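Local structure of fructose 1-phosphate kinase (Staphylococcus aureus, 2JG5) at residues Q118-T123 against A145-I150; A156-D161 against E168-Y173; V235-K240 against C275-A280. The protein probably catalyses the ATP-dependent phosphorylation of fructose 1-phosphate to fructose 1,6-bisphosphate, as a kinase of the pfkB carbohydrate kinase family. All coordinates share one frame; numbering follows the deposited sequence.

Contact 1: Q118-T123 against A145-I150; sequences QQIKNT and AQIAQI
The backbones of 118-123 and 145-150 come closest at Lys121 and Ile150, whose CA atoms lie 6.0 Å apart. Residues Ile120 to Thr123 form a type I beta turn, beside helix 143-154. Ile150 points its side chain at this turn. CG2, anti to the backbone N, does most of the touching. Ile150 CG2 lies 3.7 Å from Ile120 CG2, and the two isoleucine side chains cross at about a right angle. Ile150 CG2 also rests against the backbone, 3.5 Å from Lys121 N. The two helices flank the parallel sheet of the pfkB kinase fold; Ile120 also reaches Leu56 of strand 54-56, and Ile147 reaches Leu158 of strand 157-161. Between Ile120 and Ile147 the packing is wider, with Ile120 CG1 and Ile147 CG1 4.3 Å apart. On the exposed side the extended chain of Lys121 passes across Ile150, with Lys121 CE 3.9 Å from Ile150 CD1. The turn is gripped from within. Ile120 O accepts from Thr123 N and from Thr123 OG1, the hydroxyl lying 2.6 Å away in the carbonyl plane. Thr123 OG1 is also hydrogen-bonded to Thr154 OG1, near the end of helix 143-154.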
ATOM      1  N   GLN A 118     -11.471  -9.867  25.844  1.00 28.41           N
ATOM      2  CA  GLN A 118     -12.363  -9.117  26.729  1.00 28.71           C
ATOM      3  C   GLN A 118     -13.672  -8.791  26.017  1.00 28.40           C
ATOM      4  O   GLN A 118     -14.724  -8.731  26.655  1.00 28.30           O
ATOM      5  CB  GLN A 118     -11.697  -7.839  27.269  1.00 28.90           C
ATOM      6  CG  GLN A 118     -12.581  -6.986  28.214  1.00 30.46           C
ATOM      7  CD  GLN A 118     -12.810  -7.625  29.579  1.00 32.68           C
ATOM      8  OE1 GLN A 118     -12.014  -8.444  30.035  1.00 34.38           O
ATOM      9  NE2 GLN A 118     -13.898  -7.241  30.242  1.00 33.00           N
ATOM     10  N   GLN A 119     -13.602  -8.600  24.700  1.00 28.18           N
ATOM     11  CA  GLN A 119     -14.791  -8.370  23.888  1.00 28.32           C
ATOM     12  C   GLN A 119     -15.633  -9.627  23.765  1.00 28.38           C
ATOM     13  O   GLN A 119     -16.861  -9.555  23.769  1.00 28.50           O
ATOM     14  CB  GLN A 119     -14.417  -7.883  22.494  1.00 28.42           C
ATOM     15  CG  GLN A 119     -13.799  -6.513  22.473  1.00 28.36           C
ATOM     16  CD  GLN A 119     -13.498  -6.056  21.074  1.00 29.37           C
ATOM     17  OE1 GLN A 119     -13.113  -6.855  20.218  1.00 28.66           O
ATOM     18  NE2 GLN A 119     -13.674  -4.759  20.825  1.00 28.25           N
ATOM     19  N   ILE A 120     -14.973 -10.777  23.635  1.00 28.59           N
ATOM     20  CA  ILE A 120     -15.681 -12.050  23.535  1.00 28.56           C
ATOM     21  C   ILE A 120     -16.331 -12.382  24.876  1.00 28.88           C
ATOM     22  O   ILE A 120     -17.390 -13.008  24.914  1.00 28.04           O
ATOM     23  CB  ILE A 120     -14.754 -13.203  23.085  1.00 28.52           C
ATOM     24  CG1 ILE A 120     -13.899 -12.791  21.871  1.00 29.35           C
ATOM     25  CG2 ILE A 120     -15.559 -14.498  22.834  1.00 27.53           C
ATOM     26  CD1 ILE A 120     -14.664 -12.414  20.591  1.00 28.66           C
ATOM     27  N   LYS A 121     -15.687 -11.954  25.965  1.00 29.55           N
ATOM     28  CA  LYS A 121     -16.249 -12.075  27.309  1.00 30.93           C
ATOM     29  C   LYS A 121     -17.579 -11.340  27.500  1.00 31.17           C
ATOM     30  O   LYS A 121     -18.349 -11.681  28.409  1.00 31.68           O
ATOM     31  CB  LYS A 121     -15.235 -11.628  28.370  1.00 30.78           C
ATOM     32  CG  LYS A 121     -14.214 -12.707  28.720  1.00 31.65           C
ATOM     33  CD  LYS A 121     -13.015 -12.174  29.501  1.00 32.15           C
ATOM     34  CE  LYS A 121     -11.935 -13.258  29.601  1.00 34.02           C
ATOM     35  NZ  LYS A 121     -10.637 -12.750  30.147  1.00 35.92           N
ATOM     36  N   ASN A 122     -17.856 -10.347  26.658  1.00 31.34           N
ATOM     37  CA  ASN A 122     -19.076  -9.551  26.806  1.00 31.69           C
ATOM     38  C   ASN A 122     -20.235 -10.016  25.941  1.00 31.67           C
ATOM     39  O   ASN A 122     -21.273  -9.348  25.884  1.00 31.47           O
ATOM     40  CB  ASN A 122     -18.788  -8.067  26.588  1.00 31.98           C
ATOM     41  CG  ASN A 122     -17.927  -7.473  27.697  1.00 32.61           C
ATOM     42  OD1 ASN A 122     -18.228  -7.627  28.883  1.00 34.05           O
ATOM     43  ND2 ASN A 122     -16.853  -6.788  27.314  1.00 32.70           N
ATOM     44  N   THR A 123     -20.063 -11.174  25.302  1.00 31.43           N
ATOM     45  CA  THR A 123     -21.120 -11.807  24.515  1.00 31.55           C
ATOM     46  C   THR A 123     -22.182 -12.501  25.382  1.00 32.19           C
ATOM     47  O   THR A 123     -21.973 -12.768  26.573  1.00 31.87           O
ATOM     48  CB  THR A 123     -20.568 -12.827  23.465  1.00 31.70           C
ATOM     49  OG1 THR A 123     -19.750 -13.809  24.113  1.00 31.46           O
ATOM     50  CG2 THR A 123     -19.770 -12.124  22.391  1.00 30.24           C
ATOM     51  N   ALA A 145      -8.871 -21.634  20.437  1.00 26.99           N
ATOM     52  CA  ALA A 145      -9.320 -22.283  21.654  1.00 26.67           C
ATOM     53  C   ALA A 145      -9.592 -21.288  22.774  1.00 26.47           C
ATOM     54  O   ALA A 145     -10.502 -21.489  23.570  1.00 26.71           O
ATOM     55  CB  ALA A 145      -8.284 -23.311  22.116  1.00 26.64           C
ATOM     56  N   GLN A 146      -8.778 -20.243  22.844  1.00 26.28           N
ATOM     57  CA  GLN A 146      -8.906 -19.207  23.868  1.00 26.44           C
ATOM     58  C   GLN A 146     -10.196 -18.408  23.678  1.00 26.85           C
ATOM     59  O   GLN A 146     -10.822 -17.969  24.645  1.00 26.80           O
ATOM     60  CB  GLN A 146      -7.690 -18.273  23.859  1.00 26.07           C
ATOM     61  CG  GLN A 146      -6.353 -18.936  24.249  1.00 25.96           C
ATOM     62  CD  GLN A 146      -5.301 -17.912  24.691  1.00 25.79           C
ATOM     63  OE1 GLN A 146      -5.638 -16.794  25.090  1.00 23.87           O
ATOM     64  NE2 GLN A 146      -4.027 -18.290  24.616  1.00 23.94           N
ATOM     65  N   ILE A 147     -10.596 -18.243  22.421  1.00 27.44           N
ATOM     66  CA  ILE A 147     -11.874 -17.634  22.100  1.00 27.91           C
ATOM     67  C   ILE A 147     -12.982 -18.652  22.411  1.00 28.59           C
ATOM     68  O   ILE A 147     -13.914 -18.355  23.174  1.00 28.63           O
ATOM     69  CB  ILE A 147     -11.891 -17.120  20.628  1.00 28.13           C
ATOM     70  CG1 ILE A 147     -11.121 -15.796  20.534  1.00 27.61           C
ATOM     71  CG2 ILE A 147     -13.323 -16.960  20.100  1.00 27.60           C
ATOM     72  CD1 ILE A 147     -10.510 -15.517  19.164  1.00 29.42           C
ATOM     73  N   ALA A 148     -12.837 -19.865  21.872  1.00 28.93           N
ATOM     74  CA  ALA A 148     -13.858 -20.914  22.001  1.00 29.46           C
ATOM     75  C   ALA A 148     -14.259 -21.179  23.449  1.00 29.57           C
ATOM     76  O   ALA A 148     -15.419 -21.470  23.759  1.00 29.70           O
ATOM     77  CB  ALA A 148     -13.378 -22.191  21.348  1.00 29.36           C
ATOM     78  N   GLN A 149     -13.283 -21.050  24.332  1.00 29.91           N
ATOM     79  CA  GLN A 149     -13.466 -21.308  25.743  1.00 30.16           C
ATOM     80  C   GLN A 149     -14.309 -20.260  26.465  1.00 29.98           C
ATOM     81  O   GLN A 149     -14.990 -20.566  27.452  1.00 30.45           O
ATOM     82  CB  GLN A 149     -12.103 -21.363  26.376  1.00 30.24           C
ATOM     83  CG  GLN A 149     -12.076 -22.064  27.660  1.00 32.05           C
ATOM     84  CD  GLN A 149     -10.730 -21.958  28.253  1.00 34.96           C
ATOM     85  OE1 GLN A 149     -10.023 -20.966  28.018  1.00 35.73           O
ATOM     86  NE2 GLN A 149     -10.337 -22.975  29.029  1.00 36.40           N
ATOM     87  N   ILE A 150     -14.220 -19.025  25.989  1.00 29.80           N
ATOM     88  CA  ILE A 150     -15.007 -17.920  26.507  1.00 29.57           C
ATOM     89  C   ILE A 150     -16.470 -18.033  26.062  1.00 29.91           C
ATOM     90  O   ILE A 150     -17.389 -17.809  26.861  1.00 30.40           O
ATOM     91  CB  ILE A 150     -14.421 -16.557  26.062  1.00 29.63           C
ATOM     92  CG1 ILE A 150     -13.051 -16.322  26.719  1.00 29.45           C
ATOM     93  CG2 ILE A 150     -15.386 -15.419  26.403  1.00 29.28           C
ATOM     94  CD1 ILE A 150     -12.320 -15.084  26.202  1.00 28.77           C
TER

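Contact 2: A156-D161 against E168-Y173; sequences AKLVVD and ESVLPY. Unlike the reference sequence in segment 168-173: Tyr173 (reference Phe).
Val160 and Val170 reach toward each other tip to tip. Their nearest atoms are the methyls Val160 CG2 and Val170 CG2, 3.6 Å apart. Each valine turns its side chain toward the opposite segment, so the branches meet head on between strand and helix. Val170 CG2 sits between its own backbone N and carbonyl carbon, at chi1 -67° for CG1, and in that place it faces the strand. The other methyl, Val170 CG1, is 4.1 Å from Val160 CG2. One valine of the strand thus touches both branches of the helix valine.

Leu158 meets the same residue differently. Its side chain crosses that of Val170 at about a right angle, and Leu158 CD2 approaches the branch point, Val170 CB, at 4.1 Å. With CG anti to the backbone N, chi1 179°, the Leu158 side chain carries CD2 to the helix valine. The contact is wholly apolar and buried. The backbones stay well apart, with 7.9 Å between Val160 CA and Val170 CA.

Beyond Val170 the chain closes in a 3-10 turn, with Tyr173 N bonded to Val170 O at 2.8 Å. The CB of Tyr173 points toward the strand, but the ring leads away. The ring has Ser169 O and Val170 CA at its edge, in its plane. Residue 173 is Phe in the reference sequence.

Val159 points to the other face of the sheet, where it touches Ile128 and Ile130 of strand 128-132. Leu158 is hydrogen-bonded through its backbone to Leu176, close to strand 177-178. Strand 157-161, helix 164-170 and strand 177-178 form a beta-alpha-beta unit of the parallel sheet, the alpha/beta core expected of a ribokinase-like pfkB kinase.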
ATOM      1  N   ALA A 156     -22.583 -17.950  23.747  1.00 31.88           N
ATOM      2  CA  ALA A 156     -22.653 -17.561  22.328  1.00 32.29           C
ATOM      3  C   ALA A 156     -22.274 -18.707  21.401  1.00 32.62           C
ATOM      4  O   ALA A 156     -21.351 -19.479  21.692  1.00 32.37           O
ATOM      5  CB  ALA A 156     -21.786 -16.320  22.032  1.00 31.97           C
ATOM      6  N   LYS A 157     -23.003 -18.810  20.291  1.00 33.34           N
ATOM      7  CA  LYS A 157     -22.718 -19.793  19.245  1.00 33.89           C
ATOM      8  C   LYS A 157     -21.376 -19.491  18.618  1.00 33.89           C
ATOM      9  O   LYS A 157     -21.173 -18.395  18.102  1.00 34.44           O
ATOM     10  CB  LYS A 157     -23.798 -19.767  18.158  1.00 33.89           C
ATOM     11  CG  LYS A 157     -25.111 -20.403  18.559  1.00 35.42           C
ATOM     12  CD  LYS A 157     -25.907 -19.523  19.512  1.00 37.57           C
ATOM     13  CE  LYS A 157     -26.475 -20.350  20.666  1.00 39.63           C
ATOM     14  NZ  LYS A 157     -27.481 -21.363  20.219  1.00 39.43           N
ATOM     15  N   LEU A 158     -20.463 -20.456  18.674  1.00 33.88           N
ATOM     16  CA  LEU A 158     -19.167 -20.308  18.029  1.00 34.07           C
ATOM     17  C   LEU A 158     -19.106 -21.000  16.667  1.00 34.15           C
ATOM     18  O   LEU A 158     -19.376 -22.193  16.548  1.00 34.09           O
ATOM     19  CB  LEU A 158     -18.031 -20.800  18.925  1.00 33.71           C
ATOM     20  CG  LEU A 158     -16.654 -20.687  18.262  1.00 33.52           C
ATOM     21  CD1 LEU A 158     -16.075 -19.255  18.349  1.00 32.58           C
ATOM     22  CD2 LEU A 158     -15.720 -21.692  18.874  1.00 33.15           C
ATOM     23  N   VAL A 159     -18.739 -20.223  15.650  1.00 34.50           N
ATOM     24  CA  VAL A 159     -18.571 -20.717  14.282  1.00 34.05           C
ATOM     25  C   VAL A 159     -17.109 -20.592  13.863  1.00 33.97           C
ATOM     26  O   VAL A 159     -16.503 -19.524  13.983  1.00 34.17           O
ATOM     27  CB  VAL A 159     -19.451 -19.926  13.310  1.00 34.17           C
ATOM     28  CG1 VAL A 159     -19.231 -20.393  11.896  1.00 33.85           C
ATOM     29  CG2 VAL A 159     -20.927 -20.031  13.713  1.00 33.76           C
ATOM     30  N   VAL A 160     -16.537 -21.686  13.377  1.00 33.63           N
ATOM     31  CA  VAL A 160     -15.134 -21.694  13.008  1.00 32.95           C
ATOM     32  C   VAL A 160     -14.923 -22.128  11.563  1.00 33.29           C
ATOM     33  O   VAL A 160     -15.461 -23.147  11.112  1.00 32.77           O
ATOM     34  CB  VAL A 160     -14.309 -22.597  13.964  1.00 32.89           C
ATOM     35  CG1 VAL A 160     -12.885 -22.808  13.437  1.00 31.64           C
ATOM     36  CG2 VAL A 160     -14.289 -22.007  15.359  1.00 31.88           C
ATOM     37  N   ASP A 161     -14.132 -21.331  10.850  1.00 33.45           N
ATOM     38  CA  ASP A 161     -13.630 -21.688   9.534  1.00 33.87           C
ATOM     39  C   ASP A 161     -12.108 -21.492   9.540  1.00 34.32           C
ATOM     40  O   ASP A 161     -11.604 -20.382   9.362  1.00 34.39           O
ATOM     41  CB  ASP A 161     -14.324 -20.851   8.460  1.00 33.48           C
ATOM     42  CG  ASP A 161     -13.871 -21.193   7.059  1.00 34.22           C
ATOM     43  OD1 ASP A 161     -13.315 -22.291   6.840  1.00 34.49           O
ATOM     44  OD2 ASP A 161     -14.081 -20.347   6.161  1.00 37.17           O
ATOM     45  N   GLU A 168     -10.071 -28.502  14.727  1.00 38.40           N
ATOM     46  CA  GLU A 168     -10.041 -29.626  15.665  1.00 38.19           C
ATOM     47  C   GLU A 168      -9.981 -29.180  17.125  1.00 37.45           C
ATOM     48  O   GLU A 168     -10.580 -29.817  17.983  1.00 37.14           O
ATOM     49  CB  GLU A 168      -8.878 -30.578  15.353  1.00 38.28           C
ATOM     50  CG  GLU A 168      -9.123 -31.504  14.162  1.00 39.17           C
ATOM     51  CD  GLU A 168      -8.014 -32.532  13.966  1.00 39.36           C
ATOM     52  OE1 GLU A 168      -6.863 -32.134  13.669  1.00 41.08           O
ATOM     53  OE2 GLU A 168      -8.301 -33.742  14.106  1.00 40.51           O
ATOM     54  N   SER A 169      -9.281 -28.073  17.392  1.00 36.78           N
ATOM     55  CA  SER A 169      -9.057 -27.603  18.765  1.00 36.24           C
ATOM     56  C   SER A 169     -10.260 -26.935  19.436  1.00 35.77           C
ATOM     57  O   SER A 169     -10.291 -26.787  20.663  1.00 35.49           O
ATOM     58  CB  SER A 169      -7.858 -26.651  18.821  1.00 36.23           C
ATOM     59  OG  SER A 169      -8.151 -25.413  18.191  1.00 36.69           O
ATOM     60  N   VAL A 170     -11.239 -26.508  18.641  1.00 35.15           N
ATOM     61  CA  VAL A 170     -12.418 -25.853  19.210  1.00 34.72           C
ATOM     62  C   VAL A 170     -13.543 -26.851  19.484  1.00 34.62           C
ATOM     63  O   VAL A 170     -14.511 -26.525  20.168  1.00 34.20           O
ATOM     64  CB  VAL A 170     -12.920 -24.641  18.365  1.00 34.84           C
ATOM     65  CG1 VAL A 170     -11.902 -23.507  18.383  1.00 34.45           C
ATOM     66  CG2 VAL A 170     -13.256 -25.048  16.935  1.00 34.62           C
ATOM     67  N   LEU A 171     -13.389 -28.071  18.961  1.00 34.46           N
ATOM     68  CA  LEU A 171     -14.404 -29.121  19.076  1.00 34.25           C
ATOM     69  C   LEU A 171     -14.892 -29.378  20.503  1.00 34.23           C
ATOM     70  O   LEU A 171     -16.100 -29.442  20.718  1.00 34.12           O
ATOM     71  CB  LEU A 171     -13.934 -30.427  18.415  1.00 34.25           C
ATOM     72  CG  LEU A 171     -13.861 -30.503  16.888  1.00 33.95           C
ATOM     73  CD1 LEU A 171     -13.101 -31.747  16.468  1.00 34.18           C
ATOM     74  CD2 LEU A 171     -15.232 -30.501  16.270  1.00 32.92           C
ATOM     75  N   PRO A 172     -13.967 -29.498  21.488  1.00 34.27           N
ATOM     76  CA  PRO A 172     -14.415 -29.681  22.877  1.00 34.24           C
ATOM     77  C   PRO A 172     -15.292 -28.535  23.393  1.00 34.23           C
ATOM     78  O   PRO A 172     -15.878 -28.647  24.479  1.00 34.24           O
ATOM     79  CB  PRO A 172     -13.101 -29.712  23.669  1.00 34.19           C
ATOM     80  CG  PRO A 172     -12.063 -30.094  22.688  1.00 34.16           C
ATOM     81  CD  PRO A 172     -12.494 -29.483  21.398  1.00 34.20           C
ATOM     82  N   TYR A 173     -15.377 -27.449  22.623  1.00 33.88           N
ATOM     83  CA  TYR A 173     -16.124 -26.251  23.034  1.00 33.70           C
ATOM     84  C   TYR A 173     -17.478 -26.149  22.352  1.00 33.56           C
ATOM     85  O   TYR A 173     -18.180 -25.137  22.484  1.00 33.38           O
ATOM     86  CB  TYR A 173     -15.283 -24.993  22.813  1.00 33.38           C
ATOM     87  CG  TYR A 173     -13.980 -25.031  23.576  1.00 33.51           C
ATOM     88  CD1 TYR A 173     -13.952 -24.785  24.947  1.00 33.48           C
ATOM     89  CD2 TYR A 173     -12.784 -25.357  22.940  1.00 32.70           C
ATOM     90  CE1 TYR A 173     -12.760 -24.838  25.665  1.00 33.15           C
ATOM     91  CE2 TYR A 173     -11.590 -25.405  23.646  1.00 33.25           C
ATOM     92  CZ  TYR A 173     -11.586 -25.141  25.008  1.00 33.14           C
ATOM     93  OH  TYR A 173     -10.412 -25.187  25.717  1.00 33.90           O
TER

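Contact 3: V235-K240 against C275-A280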
ATOM      1  N   VAL A 235     -26.304 -29.673  -3.879  1.00 33.19           N
ATOM      2  CA  VAL A 235     -25.673 -29.769  -5.181  1.00 34.12           C
ATOM      3  C   VAL A 235     -25.887 -28.436  -5.910  1.00 35.12           C
ATOM      4  O   VAL A 235     -27.023 -28.024  -6.157  1.00 35.36           O
ATOM      5  CB  VAL A 235     -26.242 -30.972  -5.988  1.00 34.07           C
ATOM      6  CG1 VAL A 235     -26.039 -30.781  -7.472  1.00 34.20           C
ATOM      7  CG2 VAL A 235     -25.617 -32.291  -5.521  1.00 33.75           C
ATOM      8  N   ASN A 236     -24.793 -27.755  -6.236  1.00 35.99           N
ATOM      9  CA  ASN A 236     -24.888 -26.463  -6.908  1.00 36.85           C
ATOM     10  C   ASN A 236     -24.872 -26.580  -8.432  1.00 37.69           C
ATOM     11  O   ASN A 236     -24.345 -27.561  -8.972  1.00 37.69           O
ATOM     12  CB  ASN A 236     -23.805 -25.486  -6.399  1.00 36.93           C
ATOM     13  CG  ASN A 236     -22.400 -26.079  -6.406  1.00 36.36           C
ATOM     14  OD1 ASN A 236     -21.853 -26.399  -5.355  1.00 36.81           O
ATOM     15  ND2 ASN A 236     -21.807 -26.206  -7.584  1.00 36.28           N
ATOM     16  N   PRO A 237     -25.450 -25.581  -9.136  1.00 38.35           N
ATOM     17  CA  PRO A 237     -25.400 -25.603 -10.599  1.00 38.97           C
ATOM     18  C   PRO A 237     -23.962 -25.559 -11.108  1.00 39.54           C
ATOM     19  O   PRO A 237     -23.094 -24.954 -10.476  1.00 39.72           O
ATOM     20  CB  PRO A 237     -26.145 -24.321 -11.000  1.00 38.85           C
ATOM     21  CG  PRO A 237     -26.080 -23.450  -9.800  1.00 38.58           C
ATOM     22  CD  PRO A 237     -26.154 -24.387  -8.637  1.00 38.29           C
ATOM     23  N   GLN A 238     -23.704 -26.229 -12.220  1.00 40.35           N
ATOM     24  CA  GLN A 238     -22.399 -26.138 -12.849  1.00 41.14           C
ATOM     25  C   GLN A 238     -22.271 -24.789 -13.563  1.00 41.32           C
ATOM     26  O   GLN A 238     -23.274 -24.128 -13.853  1.00 41.32           O
ATOM     27  CB  GLN A 238     -22.174 -27.309 -13.816  1.00 41.47           C
ATOM     28  CG  GLN A 238     -21.273 -28.424 -13.259  1.00 42.35           C
ATOM     29  CD  GLN A 238     -21.990 -29.404 -12.328  1.00 43.59           C
ATOM     30  OE1 GLN A 238     -22.761 -29.012 -11.438  1.00 44.30           O
ATOM     31  NE2 GLN A 238     -21.722 -30.694 -12.525  1.00 42.73           N
ATOM     32  N   GLY A 239     -21.033 -24.379 -13.819  1.00 41.37           N
ATOM     33  CA  GLY A 239     -20.769 -23.137 -14.528  1.00 41.37           C
ATOM     34  C   GLY A 239     -19.294 -22.824 -14.514  1.00 41.37           C
ATOM     35  O   GLY A 239     -18.521 -23.483 -13.812  1.00 41.36           O
ATOM     36  N   LYS A 240     -18.903 -21.820 -15.298  1.00 41.40           N
ATOM     37  CA  LYS A 240     -17.520 -21.352 -15.304  1.00 41.24           C
ATOM     38  C   LYS A 240     -17.169 -20.721 -13.961  1.00 40.92           C
ATOM     39  O   LYS A 240     -17.689 -19.662 -13.594  1.00 41.07           O
ATOM     40  CB  LYS A 240     -17.260 -20.368 -16.452  1.00 41.23           C
ATOM     41  CG  LYS A 240     -15.878 -19.677 -16.387  1.00 41.35           C
ATOM     42  CD  LYS A 240     -15.769 -18.656 -17.591  1.00 41.33           C
ATOM     43  CE  LYS A 240     -14.482 -17.636 -17.135  1.00 41.26           C
ATOM     44  NZ  LYS A 240     -13.573 -17.705 -18.736  1.00 41.22           N
ATOM     45  N   CYS A 275     -24.524 -19.037  -1.855  1.00 27.65           N
ATOM     46  CA  CYS A 275     -23.547 -17.971  -1.615  1.00 27.66           C
ATOM     47  C   CYS A 275     -22.137 -18.284  -2.109  1.00 27.99           C
ATOM     48  O   CYS A 275     -21.529 -17.475  -2.822  1.00 28.09           O
ATOM     49  CB  CYS A 275     -23.506 -17.615  -0.134  1.00 27.77           C
ATOM     50  SG  CYS A 275     -25.006 -16.858   0.423  1.00 25.98           S
ATOM     51  N   GLY A 276     -21.628 -19.456  -1.726  1.00 28.35           N
ATOM     52  CA  GLY A 276     -20.303 -19.906  -2.122  1.00 28.61           C
ATOM     53  C   GLY A 276     -20.186 -20.141  -3.615  1.00 28.67           C
ATOM     54  O   GLY A 276     -19.129 -19.916  -4.206  1.00 28.45           O
ATOM     55  N   THR A 277     -21.278 -20.596  -4.219  1.00 29.02           N
ATOM     56  CA  THR A 277     -21.332 -20.799  -5.656  1.00 29.20           C
ATOM     57  C   THR A 277     -21.342 -19.462  -6.377  1.00 29.61           C
ATOM     58  O   THR A 277     -20.513 -19.226  -7.255  1.00 29.34           O
ATOM     59  CB  THR A 277     -22.554 -21.628  -6.062  1.00 29.31           C
ATOM     60  OG1 THR A 277     -22.548 -22.853  -5.321  1.00 29.17           O
ATOM     61  CG2 THR A 277     -22.525 -21.946  -7.567  1.00 28.90           C
ATOM     62  N   ALA A 278     -22.272 -18.590  -5.988  1.00 30.18           N
ATOM     63  CA  ALA A 278     -22.423 -17.271  -6.603  1.00 30.75           C
ATOM     64  C   ALA A 278     -21.129 -16.426  -6.579  1.00 30.96           C
ATOM     65  O   ALA A 278     -20.793 -15.773  -7.572  1.00 31.38           O
ATOM     66  CB  ALA A 278     -23.580 -16.527  -5.965  1.00 30.87           C
ATOM     67  N   THR A 279     -20.412 -16.468  -5.459  1.00 31.16           N
ATOM     68  CA  THR A 279     -19.078 -15.866  -5.317  1.00 31.45           C
ATOM     69  C   THR A 279     -18.097 -16.457  -6.318  1.00 31.66           C
ATOM     70  O   THR A 279     -17.451 -15.716  -7.068  1.00 32.03           O
ATOM     71  CB  THR A 279     -18.525 -16.051  -3.876  1.00 31.47           C
ATOM     72  OG1 THR A 279     -19.341 -15.318  -2.969  1.00 30.44           O
ATOM     73  CG2 THR A 279     -17.091 -15.545  -3.758  1.00 31.83           C
ATOM     74  N   ALA A 280     -18.009 -17.789  -6.334  1.00 31.72           N
ATOM     75  CA  ALA A 280     -17.171 -18.524  -7.292  1.00 31.84           C
ATOM     76  C   ALA A 280     -17.383 -18.071  -8.740  1.00 32.14           C
ATOM     77  O   ALA A 280     -16.426 -17.991  -9.513  1.00 31.91           O
ATOM     78  CB  ALA A 280     -17.398 -20.024  -7.159  1.00 31.84           C
TER
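Asn236 and Thr277 make the tight part of this contact. Thr277 points its side chain from helix 265-280 toward the loop, and its OG1 lies 3.1 Å from Asn236 CB. This is a close packing contact, not a polar bond. Asn236 OD1 stays 3.6 Å from Thr277 OG1 and is not bonded to it. The hydroxyl is instead tied back to its own helix, through a hydrogen bond with Val273 O. With chi1 near 50°, Asn236 carries its amide between its own backbone N and carbonyl carbon. The amide nitrogen turns to the next residue, where Asn236 ND2 makes a weak but straight hydrogen bond to Pro237 O, 3.4 Å long.

The packing thins out at Pro237. Pro237 CG is 4.5 Å from Thr277 CG2, at the limit of contact. From there the chain leaves the helix. Gln238 and Lys240 direct their side chains away from it, and the residues 238-240 are exposed to solvent.

The loop follows strand 230-235, and Val235 still pairs through its backbone with Thr299 of strand 299-303. Farther on, Ala280 is hydrogen-bonded through its backbone to Val242 and Asn243, just before helix 247-260; the GSGD sequence characteristic of pfkB kinases spans the start of that helix. Helix 288-295 lies against helix 265-280, with Ile294 touching Thr277.

The three contacts follow one another in series along the chain, and all belong to the pfkB kinase fold. Contacts 1 and 2 are neighbours, with centres 11 Å apart. Helix 143-154 of contact 1 leads directly into strand 157-161 of contact 2. Ala148 bridges them, its CB 3.4 Å from Leu158 CD2 and 3.6 Å from Val170 CG1. Contact 3 lies on the opposite side of the chain's centre, about 34 Å from contact 1 and 27 Å from contact 2 between centres. It joins helix 265-280 to the loop that follows strand 230-235 of the antiparallel sheet. So contacts 1 and 2 pack helices on the parallel sheet, while contact 3 holds a loop to a helix.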